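Local coordinates for protein peptidyl-prolyl cis-trans isomerase ([Pseudomonas syringae] pv. tomato str. DC3000, PDB 5XB0) that probably catalyses cis-trans isomerisation of peptide bonds preceding proline in proteins, through the FKBP-type domain held in this C-terminal piece of the protein, at residues A4-A9 / D117-L122; A18-K23 / K96-I101; L29-L34 / S103-G108; R55-L60 / F66-Q71. All coordinates share one frame; numbering follows the deposited sequence.

Contact 1 of 4, residues A4-A9 / D117-L122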
loop_
_atom_site.group_PDB
_atom_site.type_symbol
_atom_site.label_atom_id
_atom_site.label_comp_id
_atom_site.label_asym_id
_atom_site.label_seq_id
_atom_site.Cartn_x
_atom_site.Cartn_y
_atom_site.Cartn_z
ATOM N N ALA A 4 4.062 20.471 -7.446
ATOM C CA ALA A 4 4.300 20.295 -8.869
ATOM C C ALA A 4 2.985 20.416 -9.631
ATOM O O ALA A 4 1.920 20.112 -9.086
ATOM C CB ALA A 4 4.957 18.947 -9.135
ATOM N N PRO A 5 3.045 20.892 -10.885
ATOM C CA PRO A 5 1.820 20.923 -11.687
ATOM C C PRO A 5 1.226 19.531 -11.797
ATOM O O PRO A 5 1.990 18.573 -11.918
ATOM C CB PRO A 5 2.301 21.434 -13.053
ATOM C CG PRO A 5 3.552 22.193 -12.753
ATOM C CD PRO A 5 4.194 21.479 -11.598
ATOM N N THR A 6 -0.098 19.428 -11.714
ATOM C CA THR A 6 -0.785 18.148 -11.826
ATOM C C THR A 6 -0.276 17.354 -13.020
ATOM O O THR A 6 -0.011 16.163 -12.902
ATOM C CB THR A 6 -2.306 18.335 -11.957
ATOM O OG1 THR A 6 -2.810 18.974 -10.783
ATOM C CG2 THR A 6 -2.995 16.998 -12.131
ATOM N N GLU A 7 -0.106 18.025 -14.156
ATOM C CA GLU A 7 0.338 17.352 -15.363
ATOM C C GLU A 7 1.639 16.593 -15.112
ATOM O O GLU A 7 1.729 15.402 -15.400
ATOM C CB GLU A 7 0.514 18.356 -16.512
ATOM C CG GLU A 7 0.971 17.716 -17.811
ATOM C CD GLU A 7 1.004 18.694 -18.973
ATOM O OE1 GLU A 7 0.537 19.843 -18.807
ATOM O OE2 GLU A 7 1.492 18.306 -20.057
ATOM N N ALA A 8 2.628 17.274 -14.542
ATOM C CA ALA A 8 3.931 16.663 -14.299
ATOM C C ALA A 8 3.873 15.608 -13.201
ATOM O O ALA A 8 4.468 14.533 -13.322
ATOM C CB ALA A 8 4.946 17.727 -13.940
ATOM N N ALA A 9 3.164 15.921 -12.122
ATOM C CA ALA A 9 3.053 14.994 -11.000
ATOM C C ALA A 9 2.339 13.715 -11.420
ATOM O O ALA A 9 2.752 12.617 -11.047
ATOM C CB ALA A 9 2.328 15.655 -9.839
ATOM N N ASP A 117 3.066 14.475 -0.415
ATOM C CA ASP A 117 2.642 15.401 -1.457
ATOM C C ASP A 117 1.432 14.856 -2.209
ATOM O O ASP A 117 1.178 13.648 -2.204
ATOM C CB ASP A 117 3.781 15.662 -2.449
ATOM C CG ASP A 117 4.926 16.447 -1.840
ATOM O OD1 ASP A 117 4.710 17.122 -0.816
ATOM O OD2 ASP A 117 6.038 16.383 -2.399
ATOM N N PRO A 118 0.675 15.742 -2.859
ATOM C CA PRO A 118 -0.333 15.295 -3.821
ATOM C C PRO A 118 0.246 14.299 -4.827
ATOM O O PRO A 118 1.411 14.421 -5.204
ATOM C CB PRO A 118 -0.747 16.601 -4.517
ATOM C CG PRO A 118 -0.548 17.643 -3.442
ATOM C CD PRO A 118 0.694 17.208 -2.721
ATOM N N PHE A 119 -0.556 13.313 -5.221
ATOM C CA PHE A 119 -0.219 12.405 -6.315
ATOM C C PHE A 119 1.038 11.594 -6.043
ATOM O O PHE A 119 1.862 11.377 -6.932
ATOM C CB PHE A 119 -0.082 13.190 -7.625
ATOM C CG PHE A 119 -1.270 14.055 -7.913
ATOM C CD1 PHE A 119 -2.514 13.481 -8.078
ATOM C CD2 PHE A 119 -1.156 15.431 -7.957
ATOM C CE1 PHE A 119 -3.625 14.272 -8.320
ATOM C CE2 PHE A 119 -2.266 16.233 -8.207
ATOM C CZ PHE A 119 -3.498 15.651 -8.389
ATOM N N THR A 120 1.152 11.120 -4.809
ATOM C CA THR A 120 2.288 10.292 -4.420
ATOM C C THR A 120 1.869 8.831 -4.257
ATOM O O THR A 120 1.132 8.491 -3.328
ATOM C CB THR A 120 2.904 10.789 -3.112
ATOM O OG1 THR A 120 3.284 12.162 -3.253
ATOM C CG2 THR A 120 4.132 9.978 -2.746
ATOM N N PRO A 121 2.334 7.957 -5.161
ATOM C CA PRO A 121 2.153 6.522 -4.916
ATOM C C PRO A 121 2.941 6.083 -3.679
ATOM O O PRO A 121 3.967 6.680 -3.367
ATOM C CB PRO A 121 2.690 5.870 -6.193
ATOM C CG PRO A 121 3.634 6.882 -6.775
ATOM C CD PRO A 121 3.169 8.242 -6.341
ATOM N N LEU A 122 2.454 5.074 -2.968
ATOM C CA LEU A 122 3.089 4.648 -1.720
ATOM C C LEU A 122 3.583 3.217 -1.827
ATOM O O LEU A 122 2.943 2.387 -2.468
ATOM C CB LEU A 122 2.110 4.768 -0.552
ATOM C CG LEU A 122 1.485 6.151 -0.340
ATOM C CD1 LEU A 122 0.547 6.129 0.866
ATOM C CD2 LEU A 122 2.592 7.185 -0.153
HETATM O O HOH W 1 3.845 12.190 -8.566
#

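Contact 2 of 4, residues A18-K23 / K96-I101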
loop_
_atom_site.group_PDB
_atom_site.type_symbol
_atom_site.label_atom_id
_atom_site.label_comp_id
_atom_site.label_asym_id
_atom_site.label_seq_id
_atom_site.Cartn_x
_atom_site.Cartn_y
_atom_site.Cartn_z
ATOM N N ALA A 18 4.003 2.305 -13.757
ATOM C CA ALA A 18 4.202 1.408 -14.888
ATOM C C ALA A 18 5.513 0.636 -14.752
ATOM O O ALA A 18 5.597 -0.530 -15.154
ATOM C CB ALA A 18 4.174 2.177 -16.198
ATOM N N GLY A 19 6.527 1.297 -14.205
ATOM C CA GLY A 19 7.827 0.685 -14.014
ATOM C C GLY A 19 7.699 -0.460 -13.026
ATOM O O GLY A 19 8.201 -1.559 -13.267
ATOM N N GLU A 20 7.007 -0.208 -11.920
ATOM C CA GLU A 20 6.842 -1.247 -10.897
ATOM C C GLU A 20 6.018 -2.415 -11.438
ATOM O O GLU A 20 6.292 -3.579 -11.123
ATOM C CB GLU A 20 6.193 -0.677 -9.632
ATOM C CG GLU A 20 7.038 0.387 -8.904
ATOM C CD GLU A 20 8.373 -0.146 -8.425
ATOM O OE1 GLU A 20 8.377 -1.232 -7.796
ATOM O OE2 GLU A 20 9.412 0.512 -8.697
ATOM N N LYS A 21 5.011 -2.104 -12.252
ATOM C CA LYS A 21 4.106 -3.125 -12.790
ATOM C C LYS A 21 4.838 -4.139 -13.683
ATOM O O LYS A 21 4.447 -5.312 -13.776
ATOM C CB LYS A 21 2.970 -2.441 -13.566
ATOM C CG LYS A 21 1.870 -3.357 -14.072
ATOM C CD LYS A 21 0.752 -2.539 -14.682
ATOM C CE LYS A 21 -0.148 -3.385 -15.563
ATOM N NZ LYS A 21 -1.256 -2.581 -16.157
ATOM N N ALA A 22 5.905 -3.681 -14.331
ATOM C CA ALA A 22 6.619 -4.480 -15.318
ATOM C C ALA A 22 7.620 -5.434 -14.685
ATOM O O ALA A 22 8.174 -6.303 -15.366
ATOM C CB ALA A 22 7.326 -3.567 -16.310
ATOM N N LYS A 23 7.851 -5.284 -13.385
ATOM C CA LYS A 23 8.891 -6.066 -12.718
ATOM C C LYS A 23 8.468 -7.520 -12.541
ATOM O O LYS A 23 7.269 -7.815 -12.445
ATOM C CB LYS A 23 9.243 -5.429 -11.371
ATOM C CG LYS A 23 9.905 -4.069 -11.527
ATOM C CD LYS A 23 10.322 -3.479 -10.193
ATOM C CE LYS A 23 11.092 -2.187 -10.419
ATOM N NZ LYS A 23 11.556 -1.553 -9.163
ATOM N N LYS A 96 4.320 -12.186 3.807
ATOM C CA LYS A 96 4.983 -10.878 3.780
ATOM C C LYS A 96 4.918 -10.386 2.343
ATOM O O LYS A 96 5.428 -11.055 1.431
ATOM C CB LYS A 96 6.442 -10.957 4.246
ATOM C CG LYS A 96 6.646 -11.511 5.652
ATOM C CD LYS A 96 8.023 -11.104 6.194
ATOM C CE LYS A 96 8.591 -12.138 7.159
ATOM N NZ LYS A 96 8.997 -13.389 6.452
ATOM N N TRP A 97 4.278 -9.236 2.149
ATOM C CA TRP A 97 4.018 -8.663 0.831
ATOM C C TRP A 97 4.580 -7.262 0.678
ATOM O O TRP A 97 4.580 -6.480 1.631
ATOM C CB TRP A 97 2.512 -8.595 0.558
ATOM C CG TRP A 97 1.891 -9.887 0.137
ATOM C CD1 TRP A 97 2.486 -11.118 0.099
ATOM C CD2 TRP A 97 0.552 -10.071 -0.329
ATOM N NE1 TRP A 97 1.593 -12.061 -0.366
ATOM C CE2 TRP A 97 0.405 -11.439 -0.648
ATOM C CE3 TRP A 97 -0.539 -9.205 -0.525
ATOM C CZ2 TRP A 97 -0.794 -11.973 -1.126
ATOM C CZ3 TRP A 97 -1.722 -9.734 -1.021
ATOM C CH2 TRP A 97 -1.834 -11.107 -1.312
ATOM N N ARG A 98 5.035 -6.948 -0.534
ATOM C CA ARG A 98 5.307 -5.580 -0.941
ATOM C C ARG A 98 4.116 -5.106 -1.756
ATOM O O ARG A 98 3.667 -5.805 -2.664
ATOM C CB ARG A 98 6.608 -5.501 -1.754
ATOM C CG ARG A 98 6.914 -4.119 -2.339
ATOM C CD ARG A 98 8.333 -4.138 -2.915
ATOM N NE ARG A 98 8.852 -2.832 -3.307
ATOM C CZ ARG A 98 8.621 -2.291 -4.496
ATOM N NH1 ARG A 98 7.856 -2.943 -5.361
ATOM N NH2 ARG A 98 9.131 -1.103 -4.813
ATOM N N LEU A 99 3.561 -3.963 -1.380
ATOM C CA LEU A 99 2.457 -3.353 -2.119
ATOM C C LEU A 99 2.867 -1.999 -2.643
ATOM O O LEU A 99 3.377 -1.177 -1.887
ATOM C CB LEU A 99 1.220 -3.176 -1.232
ATOM C CG LEU A 99 0.567 -4.409 -0.628
ATOM C CD1 LEU A 99 -0.665 -3.987 0.178
ATOM C CD2 LEU A 99 0.178 -5.406 -1.719
ATOM N N VAL A 100 2.607 -1.744 -3.917
ATOM C CA VAL A 100 2.752 -0.403 -4.464
ATOM C C VAL A 100 1.353 0.095 -4.767
ATOM O O VAL A 100 0.625 -0.528 -5.533
ATOM C CB VAL A 100 3.615 -0.367 -5.741
ATOM C CG1 VAL A 100 3.822 1.071 -6.198
ATOM C CG2 VAL A 100 4.965 -1.022 -5.485
ATOM N N ILE A 101 0.981 1.206 -4.146
ATOM C CA ILE A 101 -0.399 1.678 -4.173
ATOM C C ILE A 101 -0.462 3.021 -4.885
ATOM O O ILE A 101 0.205 3.978 -4.468
ATOM C CB ILE A 101 -0.954 1.788 -2.727
ATOM C CG1 ILE A 101 -0.828 0.417 -2.038
ATOM C CG2 ILE A 101 -2.391 2.284 -2.715
ATOM C CD1 ILE A 101 -1.268 0.398 -0.595
HETATM O O HOH W 2 7.072 -3.437 -7.668
#

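Contact 3 of 4, residues L29-L34 / S103-G108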
loop_
_atom_site.group_PDB
_atom_site.type_symbol
_atom_site.label_atom_id
_atom_site.label_comp_id
_atom_site.label_asym_id
_atom_site.label_seq_id
_atom_site.Cartn_x
_atom_site.Cartn_y
_atom_site.Cartn_z
ATOM N N LEU A 29 -3.313 -6.397 -8.512
ATOM C CA LEU A 29 -4.563 -6.628 -7.803
ATOM C C LEU A 29 -5.612 -5.620 -8.262
ATOM O O LEU A 29 -5.396 -4.873 -9.227
ATOM C CB LEU A 29 -4.332 -6.537 -6.293
ATOM C CG LEU A 29 -3.139 -7.335 -5.733
ATOM C CD1 LEU A 29 -2.984 -7.063 -4.246
ATOM C CD2 LEU A 29 -3.333 -8.837 -5.974
ATOM N N ALA A 30 -6.768 -5.614 -7.603
ATOM C CA ALA A 30 -7.814 -4.660 -7.955
ATOM C C ALA A 30 -7.323 -3.226 -7.832
ATOM O O ALA A 30 -6.444 -2.925 -7.013
ATOM C CB ALA A 30 -9.036 -4.869 -7.077
ATOM N N ASP A 31 -7.878 -2.352 -8.672
ATOM C CA ASP A 31 -7.680 -0.905 -8.549
ATOM C C ASP A 31 -6.216 -0.474 -8.669
ATOM O O ASP A 31 -5.815 0.538 -8.103
ATOM C CB ASP A 31 -8.267 -0.412 -7.223
ATOM C CG ASP A 31 -9.771 -0.630 -7.140
ATOM O OD1 ASP A 31 -10.452 -0.486 -8.185
ATOM O OD2 ASP A 31 -10.277 -0.950 -6.044
ATOM N N GLY A 32 -5.432 -1.243 -9.414
ATOM C CA GLY A 32 -4.077 -0.834 -9.748
ATOM C C GLY A 32 -3.009 -1.076 -8.687
ATOM O O GLY A 32 -1.859 -0.692 -8.888
ATOM N N ILE A 33 -3.368 -1.702 -7.574
ATOM C CA ILE A 33 -2.379 -2.035 -6.550
ATOM C C ILE A 33 -1.473 -3.146 -7.072
ATOM O O ILE A 33 -1.953 -4.127 -7.654
ATOM C CB ILE A 33 -3.037 -2.467 -5.208
ATOM C CG1 ILE A 33 -3.601 -1.256 -4.463
ATOM C CG2 ILE A 33 -2.003 -3.117 -4.282
ATOM C CD1 ILE A 33 -4.855 -0.673 -5.040
ATOM N N LEU A 34 -0.165 -2.986 -6.875
ATOM C CA LEU A 34 0.820 -3.949 -7.358
ATOM C C LEU A 34 1.456 -4.697 -6.203
ATOM O O LEU A 34 1.994 -4.085 -5.286
ATOM C CB LEU A 34 1.907 -3.246 -8.164
ATOM C CG LEU A 34 1.411 -2.309 -9.263
ATOM C CD1 LEU A 34 2.559 -1.467 -9.828
ATOM C CD2 LEU A 34 0.740 -3.104 -10.380
ATOM N N SER A 103 -1.720 6.703 -6.038
ATOM C CA SER A 103 -2.160 7.737 -5.116
ATOM C C SER A 103 -3.676 7.773 -5.025
ATOM O O SER A 103 -4.203 8.122 -3.966
ATOM C CB SER A 103 -1.611 9.118 -5.501
ATOM O OG SER A 103 -2.251 9.648 -6.643
ATOM N N ASP A 104 -4.398 7.379 -6.081
ATOM C CA ASP A 104 -5.859 7.454 -5.975
ATOM C C ASP A 104 -6.430 6.346 -5.074
ATOM O O ASP A 104 -7.625 6.325 -4.787
ATOM C CB ASP A 104 -6.549 7.473 -7.363
ATOM C CG ASP A 104 -6.295 6.234 -8.216
ATOM O OD1 ASP A 104 -5.927 5.172 -7.692
ATOM O OD2 ASP A 104 -6.523 6.337 -9.451
ATOM N N GLN A 105 -5.561 5.458 -4.590
ATOM C CA GLN A 105 -5.958 4.458 -3.607
ATOM C C GLN A 105 -5.252 4.701 -2.276
ATOM O O GLN A 105 -5.262 3.852 -1.384
ATOM C CB GLN A 105 -5.661 3.050 -4.136
ATOM C CG GLN A 105 -6.577 2.628 -5.255
ATOM C CD GLN A 105 -7.965 2.311 -4.728
ATOM O OE1 GLN A 105 -8.102 1.711 -3.665
ATOM N NE2 GLN A 105 -8.983 2.723 -5.447
ATOM N N ALA A 106 -4.647 5.878 -2.154
ATOM C CA ALA A 106 -3.924 6.275 -0.949
ATOM C C ALA A 106 -4.405 7.674 -0.544
ATOM O O ALA A 106 -5.581 7.838 -0.194
ATOM C CB ALA A 106 -2.434 6.240 -1.193
ATOM N N TYR A 107 -3.549 8.692 -0.627
ATOM C CA TYR A 107 -3.970 10.033 -0.193
ATOM C C TYR A 107 -4.296 10.987 -1.347
ATOM O O TYR A 107 -4.670 12.138 -1.113
ATOM C CB TYR A 107 -2.909 10.658 0.725
ATOM C CG TYR A 107 -2.741 9.868 2.009
ATOM C CD1 TYR A 107 -3.645 10.010 3.054
ATOM C CD2 TYR A 107 -1.723 8.936 2.147
ATOM C CE1 TYR A 107 -3.515 9.269 4.216
ATOM C CE2 TYR A 107 -1.588 8.186 3.315
ATOM C CZ TYR A 107 -2.489 8.360 4.333
ATOM O OH TYR A 107 -2.368 7.624 5.492
ATOM N N GLY A 108 -4.158 10.512 -2.582
ATOM C CA GLY A 108 -4.732 11.207 -3.729
ATOM C C GLY A 108 -4.219 12.616 -3.983
ATOM O O GLY A 108 -3.073 12.946 -3.674
HETATM O O HOH W 3 -6.179 2.964 -9.128
#

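Contact 4 of 4, residues R55-L60 / F66-Q71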
loop_
_atom_site.group_PDB
_atom_site.type_symbol
_atom_site.label_atom_id
_atom_site.label_comp_id
_atom_site.label_asym_id
_atom_site.label_seq_id
_atom_site.Cartn_x
_atom_site.Cartn_y
_atom_site.Cartn_z
ATOM N N ARG A 55 2.579 -5.931 10.858
ATOM C CA ARG A 55 3.758 -5.084 10.911
ATOM C C ARG A 55 3.874 -4.445 9.547
ATOM O O ARG A 55 3.552 -5.080 8.538
ATOM C CB ARG A 55 5.024 -5.880 11.214
ATOM C CG ARG A 55 5.061 -6.548 12.548
ATOM C CD ARG A 55 6.443 -7.137 12.780
ATOM N NE ARG A 55 6.575 -7.599 14.150
ATOM C CZ ARG A 55 6.264 -8.823 14.542
ATOM N NH1 ARG A 55 5.821 -9.709 13.661
ATOM N NH2 ARG A 55 6.408 -9.166 15.811
ATOM N N TYR A 56 4.347 -3.205 9.488
ATOM C CA TYR A 56 4.451 -2.549 8.195
ATOM C C TYR A 56 5.515 -1.463 8.175
ATOM O O TYR A 56 5.868 -0.886 9.196
ATOM C CB TYR A 56 3.103 -1.949 7.771
ATOM C CG TYR A 56 2.662 -0.766 8.603
ATOM C CD1 TYR A 56 1.999 -0.956 9.810
ATOM C CD2 TYR A 56 2.911 0.540 8.189
ATOM C CE1 TYR A 56 1.603 0.128 10.599
ATOM C CE2 TYR A 56 2.520 1.633 8.974
ATOM C CZ TYR A 56 1.852 1.416 10.168
ATOM O OH TYR A 56 1.459 2.482 10.952
ATOM N N VAL A 57 6.006 -1.200 6.975
ATOM C CA VAL A 57 6.832 -0.031 6.717
ATOM C C VAL A 57 6.247 0.641 5.488
ATOM O O VAL A 57 6.064 -0.001 4.462
ATOM C CB VAL A 57 8.305 -0.391 6.481
ATOM C CG1 VAL A 57 9.106 0.887 6.210
ATOM C CG2 VAL A 57 8.877 -1.098 7.695
ATOM N N GLY A 58 5.949 1.932 5.601
ATOM C CA GLY A 58 5.413 2.683 4.479
ATOM C C GLY A 58 6.426 3.701 3.994
ATOM O O GLY A 58 6.954 4.480 4.788
ATOM N N ARG A 59 6.710 3.662 2.696
ATOM C CA ARG A 59 7.706 4.536 2.092
ATOM C C ARG A 59 7.175 5.337 0.915
ATOM O O ARG A 59 6.298 4.878 0.172
ATOM C CB ARG A 59 8.909 3.720 1.621
ATOM C CG ARG A 59 9.593 2.923 2.715
ATOM C CD ARG A 59 10.690 2.064 2.125
ATOM N NE ARG A 59 12.005 2.558 2.502
ATOM C CZ ARG A 59 12.725 2.063 3.501
ATOM N NH1 ARG A 59 12.262 1.042 4.212
ATOM N NH2 ARG A 59 13.912 2.582 3.782
ATOM N N LEU A 60 7.746 6.526 0.745
ATOM C CA LEU A 60 7.572 7.309 -0.482
ATOM C C LEU A 60 8.387 6.654 -1.596
ATOM O O LEU A 60 9.260 5.824 -1.326
ATOM C CB LEU A 60 8.018 8.757 -0.262
ATOM C CG LEU A 60 7.423 9.466 0.959
ATOM C CD1 LEU A 60 7.971 10.878 1.087
ATOM C CD2 LEU A 60 5.906 9.465 0.853
ATOM N N PHE A 66 7.561 7.118 5.744
ATOM C CA PHE A 66 6.642 8.119 6.278
ATOM C C PHE A 66 5.866 7.606 7.491
ATOM O O PHE A 66 5.352 8.403 8.275
ATOM C CB PHE A 66 5.672 8.608 5.204
ATOM C CG PHE A 66 4.770 7.545 4.663
ATOM C CD1 PHE A 66 3.587 7.215 5.317
ATOM C CD2 PHE A 66 5.096 6.875 3.499
ATOM C CE1 PHE A 66 2.748 6.231 4.815
ATOM C CE2 PHE A 66 4.254 5.903 2.994
ATOM C CZ PHE A 66 3.084 5.581 3.658
ATOM N N ASP A 67 5.791 6.284 7.646
ATOM C CA ASP A 67 5.159 5.674 8.815
ATOM C C ASP A 67 5.584 4.212 8.882
ATOM O O ASP A 67 5.820 3.589 7.844
ATOM C CB ASP A 67 3.632 5.788 8.749
ATOM C CG ASP A 67 2.943 5.361 10.049
ATOM O OD1 ASP A 67 3.560 5.476 11.124
ATOM O OD2 ASP A 67 1.774 4.911 9.992
ATOM N N GLN A 68 5.678 3.672 10.094
ATOM C CA GLN A 68 5.949 2.247 10.271
ATOM C C GLN A 68 5.458 1.783 11.633
ATOM O O GLN A 68 5.278 2.585 12.547
ATOM C CB GLN A 68 7.446 1.956 10.110
ATOM C CG GLN A 68 8.322 2.541 11.200
ATOM C CD GLN A 68 9.798 2.393 10.897
ATOM O OE1 GLN A 68 10.547 3.363 10.937
ATOM N NE2 GLN A 68 10.226 1.173 10.613
ATOM N N SER A 69 5.213 0.483 11.754
ATOM C CA SER A 69 4.781 -0.097 13.014
ATOM C C SER A 69 5.932 -0.202 14.011
ATOM O O SER A 69 7.098 -0.289 13.621
ATOM C CB SER A 69 4.172 -1.479 12.760
ATOM O OG SER A 69 5.123 -2.323 12.124
ATOM N N THR A 70 5.591 -0.201 15.297
ATOM C CA THR A 70 6.571 -0.390 16.367
ATOM C C THR A 70 6.353 -1.702 17.106
ATOM O O THR A 70 7.154 -2.099 17.969
ATOM C CB THR A 70 6.509 0.748 17.381
ATOM O OG1 THR A 70 5.147 0.936 17.800
ATOM C CG2 THR A 70 7.037 2.031 16.768
ATOM N N GLN A 71 5.239 -2.341 16.773
ATOM C CA GLN A 71 4.798 -3.618 17.320
ATOM C C GLN A 71 3.688 -4.060 16.382
ATOM O O GLN A 71 3.193 -3.236 15.614
ATOM C CB GLN A 71 4.286 -3.468 18.748
ATOM C CG GLN A 71 3.076 -2.539 18.833
ATOM C CD GLN A 71 2.363 -2.604 20.163
ATOM O OE1 GLN A 71 2.592 -3.513 20.961
ATOM N NE2 GLN A 71 1.491 -1.631 20.412
HETATM O O HOH W 4 8.293 -1.243 11.275
#

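Contact 1 of 4, residues A4-A9 / D117-L122
F119 lays its side chain against the first turn of helix 6-21, where A9 and T6 receive it. At the root of the side chain, F119 CB lies 4.1 Å from A9 CB. The adjoining ring atom F119 CD2 is 4.0 Å from the same A9 CB. One bond further out, F119 CE2 has passed to T6, 3.8 Å from T6 OG1. At the tip, F119 CZ meets the methyl T6 CG2 at 4.0 Å. One flank of the ring thus runs from A9 back to T6 along the helix surface, and both residues meet it obliquely. F119 CG sits anti to its own carbonyl carbon (chi1 -52°), which swings the ring toward the helix. F119 also rests on L10 and E13 of the same helix.

The direct side-chain contact is van der Waals packing. The polar link is made by a water, which donates to A9 O and to F119 O, each at 2.7 Å. The helix start is regular: P5 is the N-cap residue, and A9 N bonds back to P5 O. On the loop side F119 has a left-handed backbone conformation. T120 OG1 donates to D117 O at 2.8 Å from well above the carbonyl plane, closing the chain around P118 and F119. The contact joins helix 6-21 to the loop leading into strand 122-132. Such a helix in front of the FKBP fold is consistent with the long connecting helix of Mip-like FKBPs, which links an N-terminal domain to the C-terminal isomerase domain.

Contact 2 of 4, residues A18-K23 / K96-I101
The guanidinium of R98 and the carboxylate of E20 are turned 51° apart, and they meet at the guanidinium edge. E20 OE1 lies there, close to the guanidinium plane. This is the centre of a salt-bridge network of E20, K23 and R98, which ties the end of helix 6-21 to strand 96-101 of the antiparallel FKBP sheet. R98 grips end-on with two nitrogens, both on one oxygen: NH1 is 3.0 Å and NH2 3.1 Å from E20 OE1. Neither bond is straight, with angles at the hydrogens of 146° and 142°. Both nitrogens come from the same face of the carboxylate. NH1 approaches nearly along the C-O bond of OE1, while NH2 comes from well above the plane.

The second oxygen is used by K23, three residues on in the same segment. K23 NZ donates to E20 OE2 at 3.0 Å from the syn side, tilted out of the carboxylate plane. E20 therefore sits between two cations and would probably remain ionised, although it is buried. R98 reaches across with an extended chain, whereas E20 bends at chi2 to bring its carboxylate round to the strand. A water also donates to E20 OE1. L34 lies against the E20 side chain. On the strand, V100 packs against F16 and M17 of the helix, and its methyl CG2 is 4.1 Å from E20 OE1.

Contact 3 of 4, residues L29-L34 / S103-G108
Two loops of the FKBP fold meet here: the turn between strands 27-28 and 34-37, and part of the long loop between strands 96-101 and 122-132. Q105 reaches from the long loop to D31 and I33 of the turn. The bend at chi2 (-73°) turns its amide away from the line of CB and CG, and the two parts meet different partners. Q105 CG lies 3.6 Å from D31 O and 3.7 Å from I33 CD1. I33 crosses Q105 at about a right angle and also packs on L99 and I101 of the sheet.

Further out, the amide of Q105 lies beside the D31 side chain. Q105 NE2 is 3.7 Å from D31 CB. The amide and carboxylate planes are only 18° apart, but D31 OD2 stays 3.9 Å from Q105 NE2, too far for a hydrogen bond. The other end of the amide is anchored elsewhere, with Q105 OE1 bonded to S82 OG. The two loops are bridged by a water that donates to D31 O at 2.7 Å and to D104 OD1 at 2.6 Å.

The direct contact is therefore packing, and a polar link between the loops runs through one water. The bond to S82 probably restrains the rotation of the Q105 amide, and with it how Q105 lies against D31.

Contact 4 of 4, residues R55-L60 / F66-Q71
This hairpin carries Y56, F66 and D67, aromatic and acidic residues of the kind that line the substrate pocket in FKBPs. A tartrate, probably from the crystallisation liquor, is bound with its nearest atom about 3 Å from the D67 side chain. Y56 OH donates to D67 OD2 at 2.6 Å. The carboxylate oxygen sits at the ring edge, and the hydroxyl meets it from above the carboxylate plane. The ring and carboxylate planes are 73° apart. S69 N lies over the centre of one Y56 ring face, and W84 meets Y56 edge-to-face.

Strands 55-59 and 66-68 run antiparallel, with a classic beta bulge where F66 and D67 both face G58. F66 N donates to G58 O at 2.9 Å, and G58 N to D67 O at 2.8 Å. F66 CG stands between its backbone N and carbonyl carbon (chi1 63°), which folds the ring back over the opposite strand. G58 O lies over a ring face, and L60 CD2 reaches F66 CD2 at 3.8 Å.

Beyond the bulge a side chain replaces a backbone acceptor: Y56 N donates to S69 OG at 2.9 Å, nearly straight. In return S69 N donates to Y56 O at 3.0 Å. A water there donates to Y56 O and S69 O and accepts from Q68 NE2.

In the fold
Contacts 1 and 2 hold the two ends of helix 6-21, with centres 18 Å apart. Contacts 2 and 3 adjoin: V100 N is 2.8 Å from L34 O, a probable backbone hydrogen bond. Contacts 1 and 3 share the long loop before strand 122-132, where F119 N is 3.0 Å from G108 O. Contact 4 probably forms part of the substrate-pocket wall, as in other FKBPs, on the other side of the chain's centre from contact 3. L122 CD2 of segment 117-122 packs on F66 CE2 at 3.8 Å, which joins that loop's end to contact 4. Y107, in contact 3's loop, makes a weak hydrogen bond to a tartrate. Contacts 2 and 4 reach the same sheet without touching.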